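Local coordinates for glucose-binding protein (Thermus thermophilus HB27, PDB 2B3F) that binds glucose or galactose between its two lobes and probably delivers the sugar to a binding-protein-dependent transport system, at residues A[21-24]-A[25-28]; A[149-152]-A[153-157]; A[255-258]-A[259-263]; A[365-368]-A[369-373]. All coordinates share one frame; numbering follows the deposited sequence.

Contact 1 of 4, residues A[21-24]-A[25-28]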
# COMPACT_ATOMS: atom_id res chain seq x y z
N ILE A 21 1.49 -14.56 -14.46
CA ILE A 21 1.31 -14.59 -15.90
C ILE A 21 1.78 -15.94 -16.47
O ILE A 21 1.13 -16.49 -17.34
CB ILE A 21 2.03 -13.40 -16.58
CG1 ILE A 21 1.26 -12.11 -16.24
CG2 ILE A 21 2.09 -13.60 -18.11
CD1 ILE A 21 1.90 -10.84 -16.72
N ARG A 22 2.88 -16.46 -15.94
CA ARG A 22 3.40 -17.77 -16.38
C ARG A 22 2.39 -18.87 -16.07
O ARG A 22 2.13 -19.73 -16.91
CB ARG A 22 4.74 -18.09 -15.74
CG ARG A 22 5.89 -17.33 -16.39
CD ARG A 22 7.25 -17.91 -16.03
NE ARG A 22 7.55 -17.76 -14.61
CZ ARG A 22 7.97 -16.62 -14.05
NH1 ARG A 22 8.14 -15.51 -14.77
NH2 ARG A 22 8.21 -16.60 -12.76
N LEU A 23 1.82 -18.83 -14.86
CA LEU A 23 0.74 -19.72 -14.47
C LEU A 23 -0.46 -19.61 -15.42
O LEU A 23 -1.04 -20.62 -15.85
CB LEU A 23 0.29 -19.40 -13.06
CG LEU A 23 -0.03 -20.57 -12.16
CD1 LEU A 23 1.24 -21.35 -11.83
CD2 LEU A 23 -0.65 -20.05 -10.89
N TYR A 24 -0.85 -18.39 -15.74
CA TYR A 24 -1.98 -18.17 -16.65
C TYR A 24 -1.71 -18.78 -18.04
O TYR A 24 -2.59 -19.44 -18.61
CB TYR A 24 -2.26 -16.66 -16.78
CG TYR A 24 -3.48 -16.33 -17.61
CD1 TYR A 24 -4.74 -16.23 -17.02
CD2 TYR A 24 -3.39 -16.13 -18.98
CE1 TYR A 24 -5.88 -15.92 -17.79
CE2 TYR A 24 -4.53 -15.82 -19.75
CZ TYR A 24 -5.77 -15.73 -19.15
OH TYR A 24 -6.87 -15.40 -19.92
N LYS A 25 -0.51 -18.56 -18.56
CA LYS A 25 -0.13 -19.07 -19.88
C LYS A 25 -0.06 -20.61 -19.94
O LYS A 25 -0.36 -21.21 -20.98
CB LYS A 25 1.19 -18.48 -20.34
CG LYS A 25 1.15 -17.00 -20.62
CD LYS A 25 2.56 -16.50 -20.90
CE LYS A 25 2.57 -15.05 -21.33
NZ LYS A 25 3.96 -14.55 -21.66
N GLN A 26 0.31 -21.24 -18.83
CA GLN A 26 0.23 -22.71 -18.74
C GLN A 26 -1.22 -23.18 -18.92
O GLN A 26 -1.49 -24.16 -19.64
CB GLN A 26 0.72 -23.21 -17.38
CG GLN A 26 2.21 -23.17 -17.19
CD GLN A 26 2.65 -23.89 -15.93
OE1 GLN A 26 2.60 -25.14 -15.86
NE2 GLN A 26 3.08 -23.12 -14.92
N LYS A 27 -2.14 -22.50 -18.25
CA LYS A 27 -3.54 -22.90 -18.27
C LYS A 27 -4.19 -22.54 -19.59
O LYS A 27 -5.10 -23.23 -20.03
CB LYS A 27 -4.32 -22.24 -17.13
CG LYS A 27 -3.85 -22.65 -15.75
CD LYS A 27 -4.53 -21.83 -14.67
CE LYS A 27 -4.09 -22.26 -13.26
NZ LYS A 27 -4.92 -23.38 -12.73
N TYR A 28 -3.74 -21.45 -20.20
CA TYR A 28 -4.39 -20.92 -21.38
C TYR A 28 -3.34 -20.62 -22.43
O TYR A 28 -3.05 -19.45 -22.68
CB TYR A 28 -5.20 -19.66 -21.04
CG TYR A 28 -6.17 -19.87 -19.90
CD1 TYR A 28 -7.27 -20.71 -20.04
CD2 TYR A 28 -5.97 -19.25 -18.67
CE1 TYR A 28 -8.14 -20.91 -19.00
CE2 TYR A 28 -6.86 -19.44 -17.62
CZ TYR A 28 -7.94 -20.28 -17.79
OH TYR A 28 -8.82 -20.48 -16.74
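Four successive i to i+4 bonds, K25 N to I21 O, Q26 N to R22 O, K27 N to L23 O and Y28 N to Y24 O, carry helix 15-27 through its last turn, and Y28 is the first residue to leave helical geometry. The bond from Y28 N to Y24 O is short at 2.8 Å but bent, 136° at the hydrogen. Y24 has CG anti to the backbone N (chi1 -175°), which lays its ring beside the helix where the ring of Y28 can reach it. The two side chains cross at about a right angle: Y28 CD2 sits over the centre of the Y24 ring, 3.4 Å from Y24 CE1, with the planes inclined at 51°. The extended chain of K25 runs alongside I21, its CE 3.6 Å from I21 CG2. L23 CD1 touches the amide nitrogen Q26 NE2 more loosely. Y24 OH bonds to N291 O, Y28 rests on N294 and R297, and K27 NZ forms a salt bridge with E303. Replacing the Y24 ring by the methyl of an alanine is likely to take away the face under Y28 CD2 and leave N291 O without its hydroxyl partner. Carbon contacts of I21 and Y24 face strands 2-7 and 32-37 of the beta-alpha-beta unit, and the polar groups Y24 OH and K27 NZ tie the helix end to helices 289-299 and 302-312.

Contact 2 of 4, residues A[149-152]-A[153-157]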
# COMPACT_ATOMS: atom_id res chain seq x y z
N CYS A 149 17.31 8.57 17.02
CA CYS A 149 17.86 9.26 15.86
C CYS A 149 18.86 10.36 16.26
O CYS A 149 19.86 10.56 15.57
CB CYS A 149 16.73 9.85 15.00
SG CYS A 149 15.87 8.60 14.02
N GLN A 150 18.58 11.06 17.35
CA GLN A 150 19.51 12.08 17.87
C GLN A 150 20.84 11.43 18.30
O GLN A 150 21.93 11.86 17.89
CB GLN A 150 18.87 12.83 19.03
CG GLN A 150 19.61 14.11 19.44
CD GLN A 150 19.43 15.24 18.42
OE1 GLN A 150 19.93 15.16 17.29
NE2 GLN A 150 18.73 16.30 18.83
N THR A 151 20.74 10.36 19.09
CA THR A 151 21.90 9.52 19.41
C THR A 151 22.69 9.13 18.16
O THR A 151 23.92 9.19 18.15
CB THR A 151 21.46 8.24 20.16
OG1 THR A 151 20.81 8.61 21.38
CG2 THR A 151 22.66 7.35 20.49
N LEU A 152 21.98 8.72 17.10
CA LEU A 152 22.63 8.25 15.88
C LEU A 152 23.32 9.39 15.14
O LEU A 152 24.39 9.20 14.56
CB LEU A 152 21.64 7.53 14.95
CG LEU A 152 21.18 6.15 15.43
CD1 LEU A 152 19.91 5.71 14.69
CD2 LEU A 152 22.30 5.12 15.24
N LYS A 153 22.70 10.57 15.14
CA LYS A 153 23.33 11.75 14.56
C LYS A 153 24.64 12.09 15.29
O LYS A 153 25.65 12.37 14.65
CB LYS A 153 22.39 12.95 14.58
CG LYS A 153 21.36 12.93 13.45
CD LYS A 153 20.37 14.05 13.63
CE LYS A 153 19.23 13.96 12.64
NZ LYS A 153 18.29 15.09 12.86
N GLN A 154 24.59 12.02 16.62
CA GLN A 154 25.79 12.20 17.46
C GLN A 154 26.89 11.19 17.11
O GLN A 154 28.08 11.53 17.05
CB GLN A 154 25.41 12.14 18.95
CG GLN A 154 24.61 13.38 19.39
CD GLN A 154 23.82 13.19 20.68
OE1 GLN A 154 23.88 12.14 21.33
NE2 GLN A 154 23.07 14.23 21.05
N LYS A 155 26.48 9.95 16.85
CA LYS A 155 27.41 8.89 16.43
C LYS A 155 27.87 9.00 14.97
O LYS A 155 28.68 8.18 14.53
CB LYS A 155 26.80 7.51 16.70
CG LYS A 155 26.53 7.27 18.18
CD LYS A 155 26.00 5.90 18.47
CE LYS A 155 25.94 5.67 19.96
NZ LYS A 155 25.83 4.24 20.31
N GLY A 156 27.38 9.99 14.23
CA GLY A 156 27.86 10.26 12.88
C GLY A 156 26.93 9.85 11.74
O GLY A 156 27.30 10.01 10.56
N LEU A 157 25.76 9.31 12.07
CA LEU A 157 24.74 8.96 11.07
C LEU A 157 23.86 10.19 10.85
O LEU A 157 22.94 10.45 11.61
CB LEU A 157 23.91 7.75 11.53
CG LEU A 157 23.02 7.04 10.48
CD1 LEU A 157 23.82 6.48 9.34
CD2 LEU A 157 22.21 5.94 11.12
O HOH W 1 17.74 14.49 15.61
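K153 opens the second half of this helix end: its N bonds to C149 O, and its extended chain carries CD to 3.8 Å from Q150 OE1. A water spans the two polar ends, 2.9 Å from K153 NZ and more weakly bound to Q150 OE1; the lysine also donates to D213 O. Q154 N meets Q150 O nearly straight, at 169°, and the extended Q154 chain crosses Q150, which bends at chi2, and brings NE2 to 3.8 Å from Q150 CG, with the two amide planes 12° apart. K155 runs side by side with T151, CE 3.7 Å from T151 CG2, before its NZ reaches W134 O. G156 takes a positive phi of 105°, where a side chain would jam against the preceding carbonyl, and its N bonds to K153 O at 3.0 Å. L157 N then returns to L152 O at 2.8 Å, completing a Schellman motif at the C-terminus of helix 142-154. L157 CB packs at 4.1 Å from L152 CB, and both leucines rest on W134. The chemistry is divided: the closing turn spends backbone N-H groups on the last carbonyls and turns a leucine pair inward, while the lysines stretch to backbone oxygens elsewhere.

Contact 3 of 4, residues A[255-258]-A[259-263]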
# COMPACT_ATOMS: atom_id res chain seq x y z
N LEU A 255 18.36 -11.09 0.43
CA LEU A 255 18.61 -10.98 1.86
C LEU A 255 17.74 -11.94 2.65
O LEU A 255 16.60 -12.21 2.27
CB LEU A 255 18.35 -9.56 2.35
CG LEU A 255 19.10 -8.43 1.65
CD1 LEU A 255 18.80 -7.12 2.35
CD2 LEU A 255 20.58 -8.71 1.65
N LYS A 256 18.26 -12.43 3.78
CA LYS A 256 17.57 -13.42 4.61
C LYS A 256 16.73 -12.71 5.66
O LYS A 256 17.26 -11.95 6.46
CB LYS A 256 18.57 -14.35 5.30
CG LYS A 256 19.51 -15.05 4.34
CD LYS A 256 20.50 -15.98 5.06
CE LYS A 256 21.61 -16.43 4.11
NZ LYS A 256 22.66 -15.36 3.96
N PRO A 257 15.40 -12.95 5.65
CA PRO A 257 14.56 -12.28 6.63
C PRO A 257 14.91 -12.65 8.06
O PRO A 257 15.14 -13.83 8.35
CB PRO A 257 13.14 -12.76 6.29
CG PRO A 257 13.27 -13.83 5.30
CD PRO A 257 14.63 -13.81 4.72
N GLY A 258 14.99 -11.64 8.92
CA GLY A 258 15.22 -11.85 10.34
C GLY A 258 16.67 -11.65 10.77
O GLY A 258 16.92 -11.17 11.88
N THR A 259 17.60 -12.02 9.91
CA THR A 259 19.02 -11.86 10.18
C THR A 259 19.66 -10.75 9.36
O THR A 259 20.33 -9.90 9.92
CB THR A 259 19.79 -13.19 9.98
OG1 THR A 259 19.49 -13.76 8.71
CG2 THR A 259 19.39 -14.18 11.07
N ASP A 260 19.46 -10.75 8.03
CA ASP A 260 20.03 -9.68 7.18
C ASP A 260 19.19 -8.39 7.24
O ASP A 260 19.69 -7.32 6.92
CB ASP A 260 20.14 -10.11 5.72
CG ASP A 260 21.18 -11.20 5.50
OD1 ASP A 260 22.13 -11.29 6.31
OD2 ASP A 260 21.06 -11.95 4.50
N PHE A 261 17.91 -8.52 7.58
CA PHE A 261 17.04 -7.38 7.86
C PHE A 261 15.96 -7.83 8.81
O PHE A 261 15.73 -9.04 8.97
CB PHE A 261 16.41 -6.80 6.57
CG PHE A 261 15.37 -7.69 5.92
CD1 PHE A 261 14.02 -7.54 6.22
CD2 PHE A 261 15.74 -8.66 4.98
CE1 PHE A 261 13.05 -8.35 5.63
CE2 PHE A 261 14.77 -9.47 4.37
CZ PHE A 261 13.42 -9.31 4.71
N ALA A 262 15.31 -6.87 9.45
CA ALA A 262 14.24 -7.16 10.39
C ALA A 262 13.16 -6.09 10.29
O ALA A 262 13.29 -5.14 9.52
CB ALA A 262 14.78 -7.26 11.81
N TRP A 263 12.09 -6.27 11.06
CA TRP A 263 10.91 -5.43 10.96
C TRP A 263 10.21 -5.28 12.30
O TRP A 263 10.31 -6.14 13.18
CB TRP A 263 9.92 -6.02 9.94
CG TRP A 263 9.55 -7.43 10.26
CD1 TRP A 263 8.49 -7.84 11.00
CD2 TRP A 263 10.26 -8.61 9.88
NE1 TRP A 263 8.47 -9.22 11.09
CE2 TRP A 263 9.56 -9.71 10.41
CE3 TRP A 263 11.40 -8.85 9.11
CZ2 TRP A 263 9.98 -11.03 10.21
CZ3 TRP A 263 11.82 -10.16 8.91
CH2 TRP A 263 11.11 -11.23 9.47
O HOH W 2 22.36 -12.59 2.01
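With chi1 at 70°, F261 CG stands between its own backbone N and carbonyl carbon, and this brings the ring back against P257; W263, at 56°, swings its indole the same way, toward P257 and G258. P257 CA lies over the face of the F261 ring in a CH-pi contact, 4.0 Å from the centroid, while L255 CB meets the ring at its edge, 3.8 Å from F261 CD2. The pyrrolidine is shared: P257 CB is 3.9 Å from W263 CZ3 as well as close to F261 CZ. These residues form the turn of the loop between helix 244-252 and strand 262-265, an outermost strand of the four-stranded sheet, where A262 pairs with Y126. The turn is closed by backbone bonds: D260 N reaches K256 O at 3.0 Å, and G258 N gives F261 O a 2.7 Å bond nearly in line with the carbonyl. G258 has positive phi, at which a CB would collide with the preceding carbonyl. D260 works the outer side: its OD2 accepts K256 N at 2.9 Å on the anti side of the carboxylate, 28° out of plane. The lysine chain crosses the aspartate, and K256 NZ stays 3.8 Å from D260 OD2, a long salt bridge, with a water 2.9 Å from D260 OD2. F261 packs on M249 and W125, and W263 meets Y329 edge-to-face.

Contact 4 of 4, residues A[365-368]-A[369-373]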
# COMPACT_ATOMS: atom_id res chain seq x y z
N GLU A 365 3.31 18.70 -0.06
CA GLU A 365 4.22 19.76 -0.58
C GLU A 365 4.21 21.01 0.29
O GLU A 365 5.27 21.53 0.66
CB GLU A 365 3.87 20.14 -2.00
CG GLU A 365 4.26 19.09 -3.01
CD GLU A 365 3.97 19.49 -4.45
OE1 GLU A 365 3.00 20.25 -4.69
OE2 GLU A 365 4.72 19.03 -5.35
N ILE A 366 3.02 21.48 0.65
CA ILE A 366 2.92 22.70 1.46
C ILE A 366 3.37 22.50 2.91
O ILE A 366 3.82 23.46 3.57
CB ILE A 366 1.54 23.42 1.31
CG1 ILE A 366 0.38 22.60 1.86
CG2 ILE A 366 1.29 23.69 -0.15
CD1 ILE A 366 0.09 22.80 3.31
N PHE A 367 3.33 21.27 3.42
CA PHE A 367 3.96 21.04 4.69
C PHE A 367 5.49 21.08 4.51
O PHE A 367 6.18 21.62 5.36
CB PHE A 367 3.57 19.73 5.37
CG PHE A 367 4.15 19.60 6.74
CD1 PHE A 367 3.68 20.41 7.77
CD2 PHE A 367 5.19 18.73 6.99
CE1 PHE A 367 4.21 20.30 9.04
CE2 PHE A 367 5.76 18.64 8.25
CZ PHE A 367 5.26 19.42 9.29
N LEU A 368 6.00 20.51 3.42
CA LEU A 368 7.46 20.47 3.25
C LEU A 368 8.03 21.89 3.16
O LEU A 368 9.11 22.16 3.69
CB LEU A 368 7.90 19.65 2.04
CG LEU A 368 7.94 18.12 2.10
CD1 LEU A 368 7.89 17.57 3.49
CD2 LEU A 368 6.81 17.54 1.35
N GLN A 369 7.32 22.80 2.49
CA GLN A 369 7.84 24.17 2.38
C GLN A 369 7.58 25.02 3.62
O GLN A 369 8.51 25.67 4.10
CB GLN A 369 7.36 24.88 1.10
CG GLN A 369 7.85 24.20 -0.18
CD GLN A 369 9.34 23.75 -0.14
OE1 GLN A 369 9.64 22.56 0.11
NE2 GLN A 369 10.26 24.70 -0.38
N THR A 370 6.37 25.01 4.16
CA THR A 370 6.06 25.82 5.34
C THR A 370 6.51 25.20 6.67
O THR A 370 6.78 25.93 7.63
CB THR A 370 4.54 26.08 5.48
OG1 THR A 370 3.87 24.85 5.75
CG2 THR A 370 3.97 26.70 4.20
N ARG A 371 6.57 23.88 6.73
CA ARG A 371 6.71 23.14 8.00
C ARG A 371 5.75 23.63 9.08
O ARG A 371 6.06 23.56 10.27
CB ARG A 371 8.15 23.16 8.49
CG ARG A 371 9.14 22.59 7.49
CD ARG A 371 8.93 21.09 7.21
NE ARG A 371 9.88 20.67 6.16
CZ ARG A 371 11.01 20.00 6.37
NH1 ARG A 371 11.35 19.60 7.58
NH2 ARG A 371 11.80 19.71 5.33
N ASN A 372 4.58 24.08 8.66
CA ASN A 372 3.57 24.63 9.56
C ASN A 372 2.44 23.61 9.74
O ASN A 372 1.65 23.44 8.82
CB ASN A 372 3.01 25.91 8.95
CG ASN A 372 2.04 26.62 9.84
OD1 ASN A 372 1.51 26.05 10.80
ND2 ASN A 372 1.80 27.88 9.54
N PRO A 373 2.37 22.95 10.90
CA PRO A 373 1.31 21.97 11.11
C PRO A 373 -0.11 22.50 10.92
O PRO A 373 -0.96 21.79 10.37
CB PRO A 373 1.52 21.52 12.56
CG PRO A 373 2.93 21.81 12.85
CD PRO A 373 3.26 23.04 12.08
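T370 and I366 close the C-terminal end of helix 354-370, where an ST turn leads into helix 373-387. I366 O takes two bonds from T370, one from the backbone N at 3.0 Å and one from OG1 at 2.6 Å; OG1 accepts N372 N at 3.1 Å. The packed side belongs to F367. Its CG is anti to the backbone N (chi1 -175°), which sends the ring toward the chain as it turns away: R371 CA lies over one face, 4.1 Å from the centroid, and N372 O and P373 N come to the ring edge in its plane. The ring also meets W205 and L212 of helix 199-212. A serine in place of F367 would probably open a gap beneath R371 CA and take from W205 the ring it meets. R371, with positive phi, donates its N to F367 O. Toward solvent the contact is looser: E365 and Q369 are exposed, joined by the helical bond from Q369 N to E365 O with no contact between the side chains, and Q369 brings OE1 to 3.5 Å from L368 C. The exception is R371, bent at chi2: its NE donates to L368 O at 3.0 Å, near the guanidinium plane.

Overall arrangement
The contacts follow one another along the chain and none touch. Contact 1, at the end of helix 15-27, belongs to the beta-alpha-beta unit of strands 2-7 and 32-37. Contacts 2 and 4 lie on the opposite side of the chain's centre from it, with centres about 51 and 48 Å away; each ends a helix, 142-154 or 354-370, and their nearest atoms are about 10 Å apart. D213 links them, bonded to K153 and weakly paired with R371. Contact 3, about 23 Å from contact 2 between centres, feeds strand 262-265 of the four-stranded sheet. Contact 1 lies nearest the sugar site, the I21 side chain about 8 Å from that of W9; contacts 2 to 4 lie away from it.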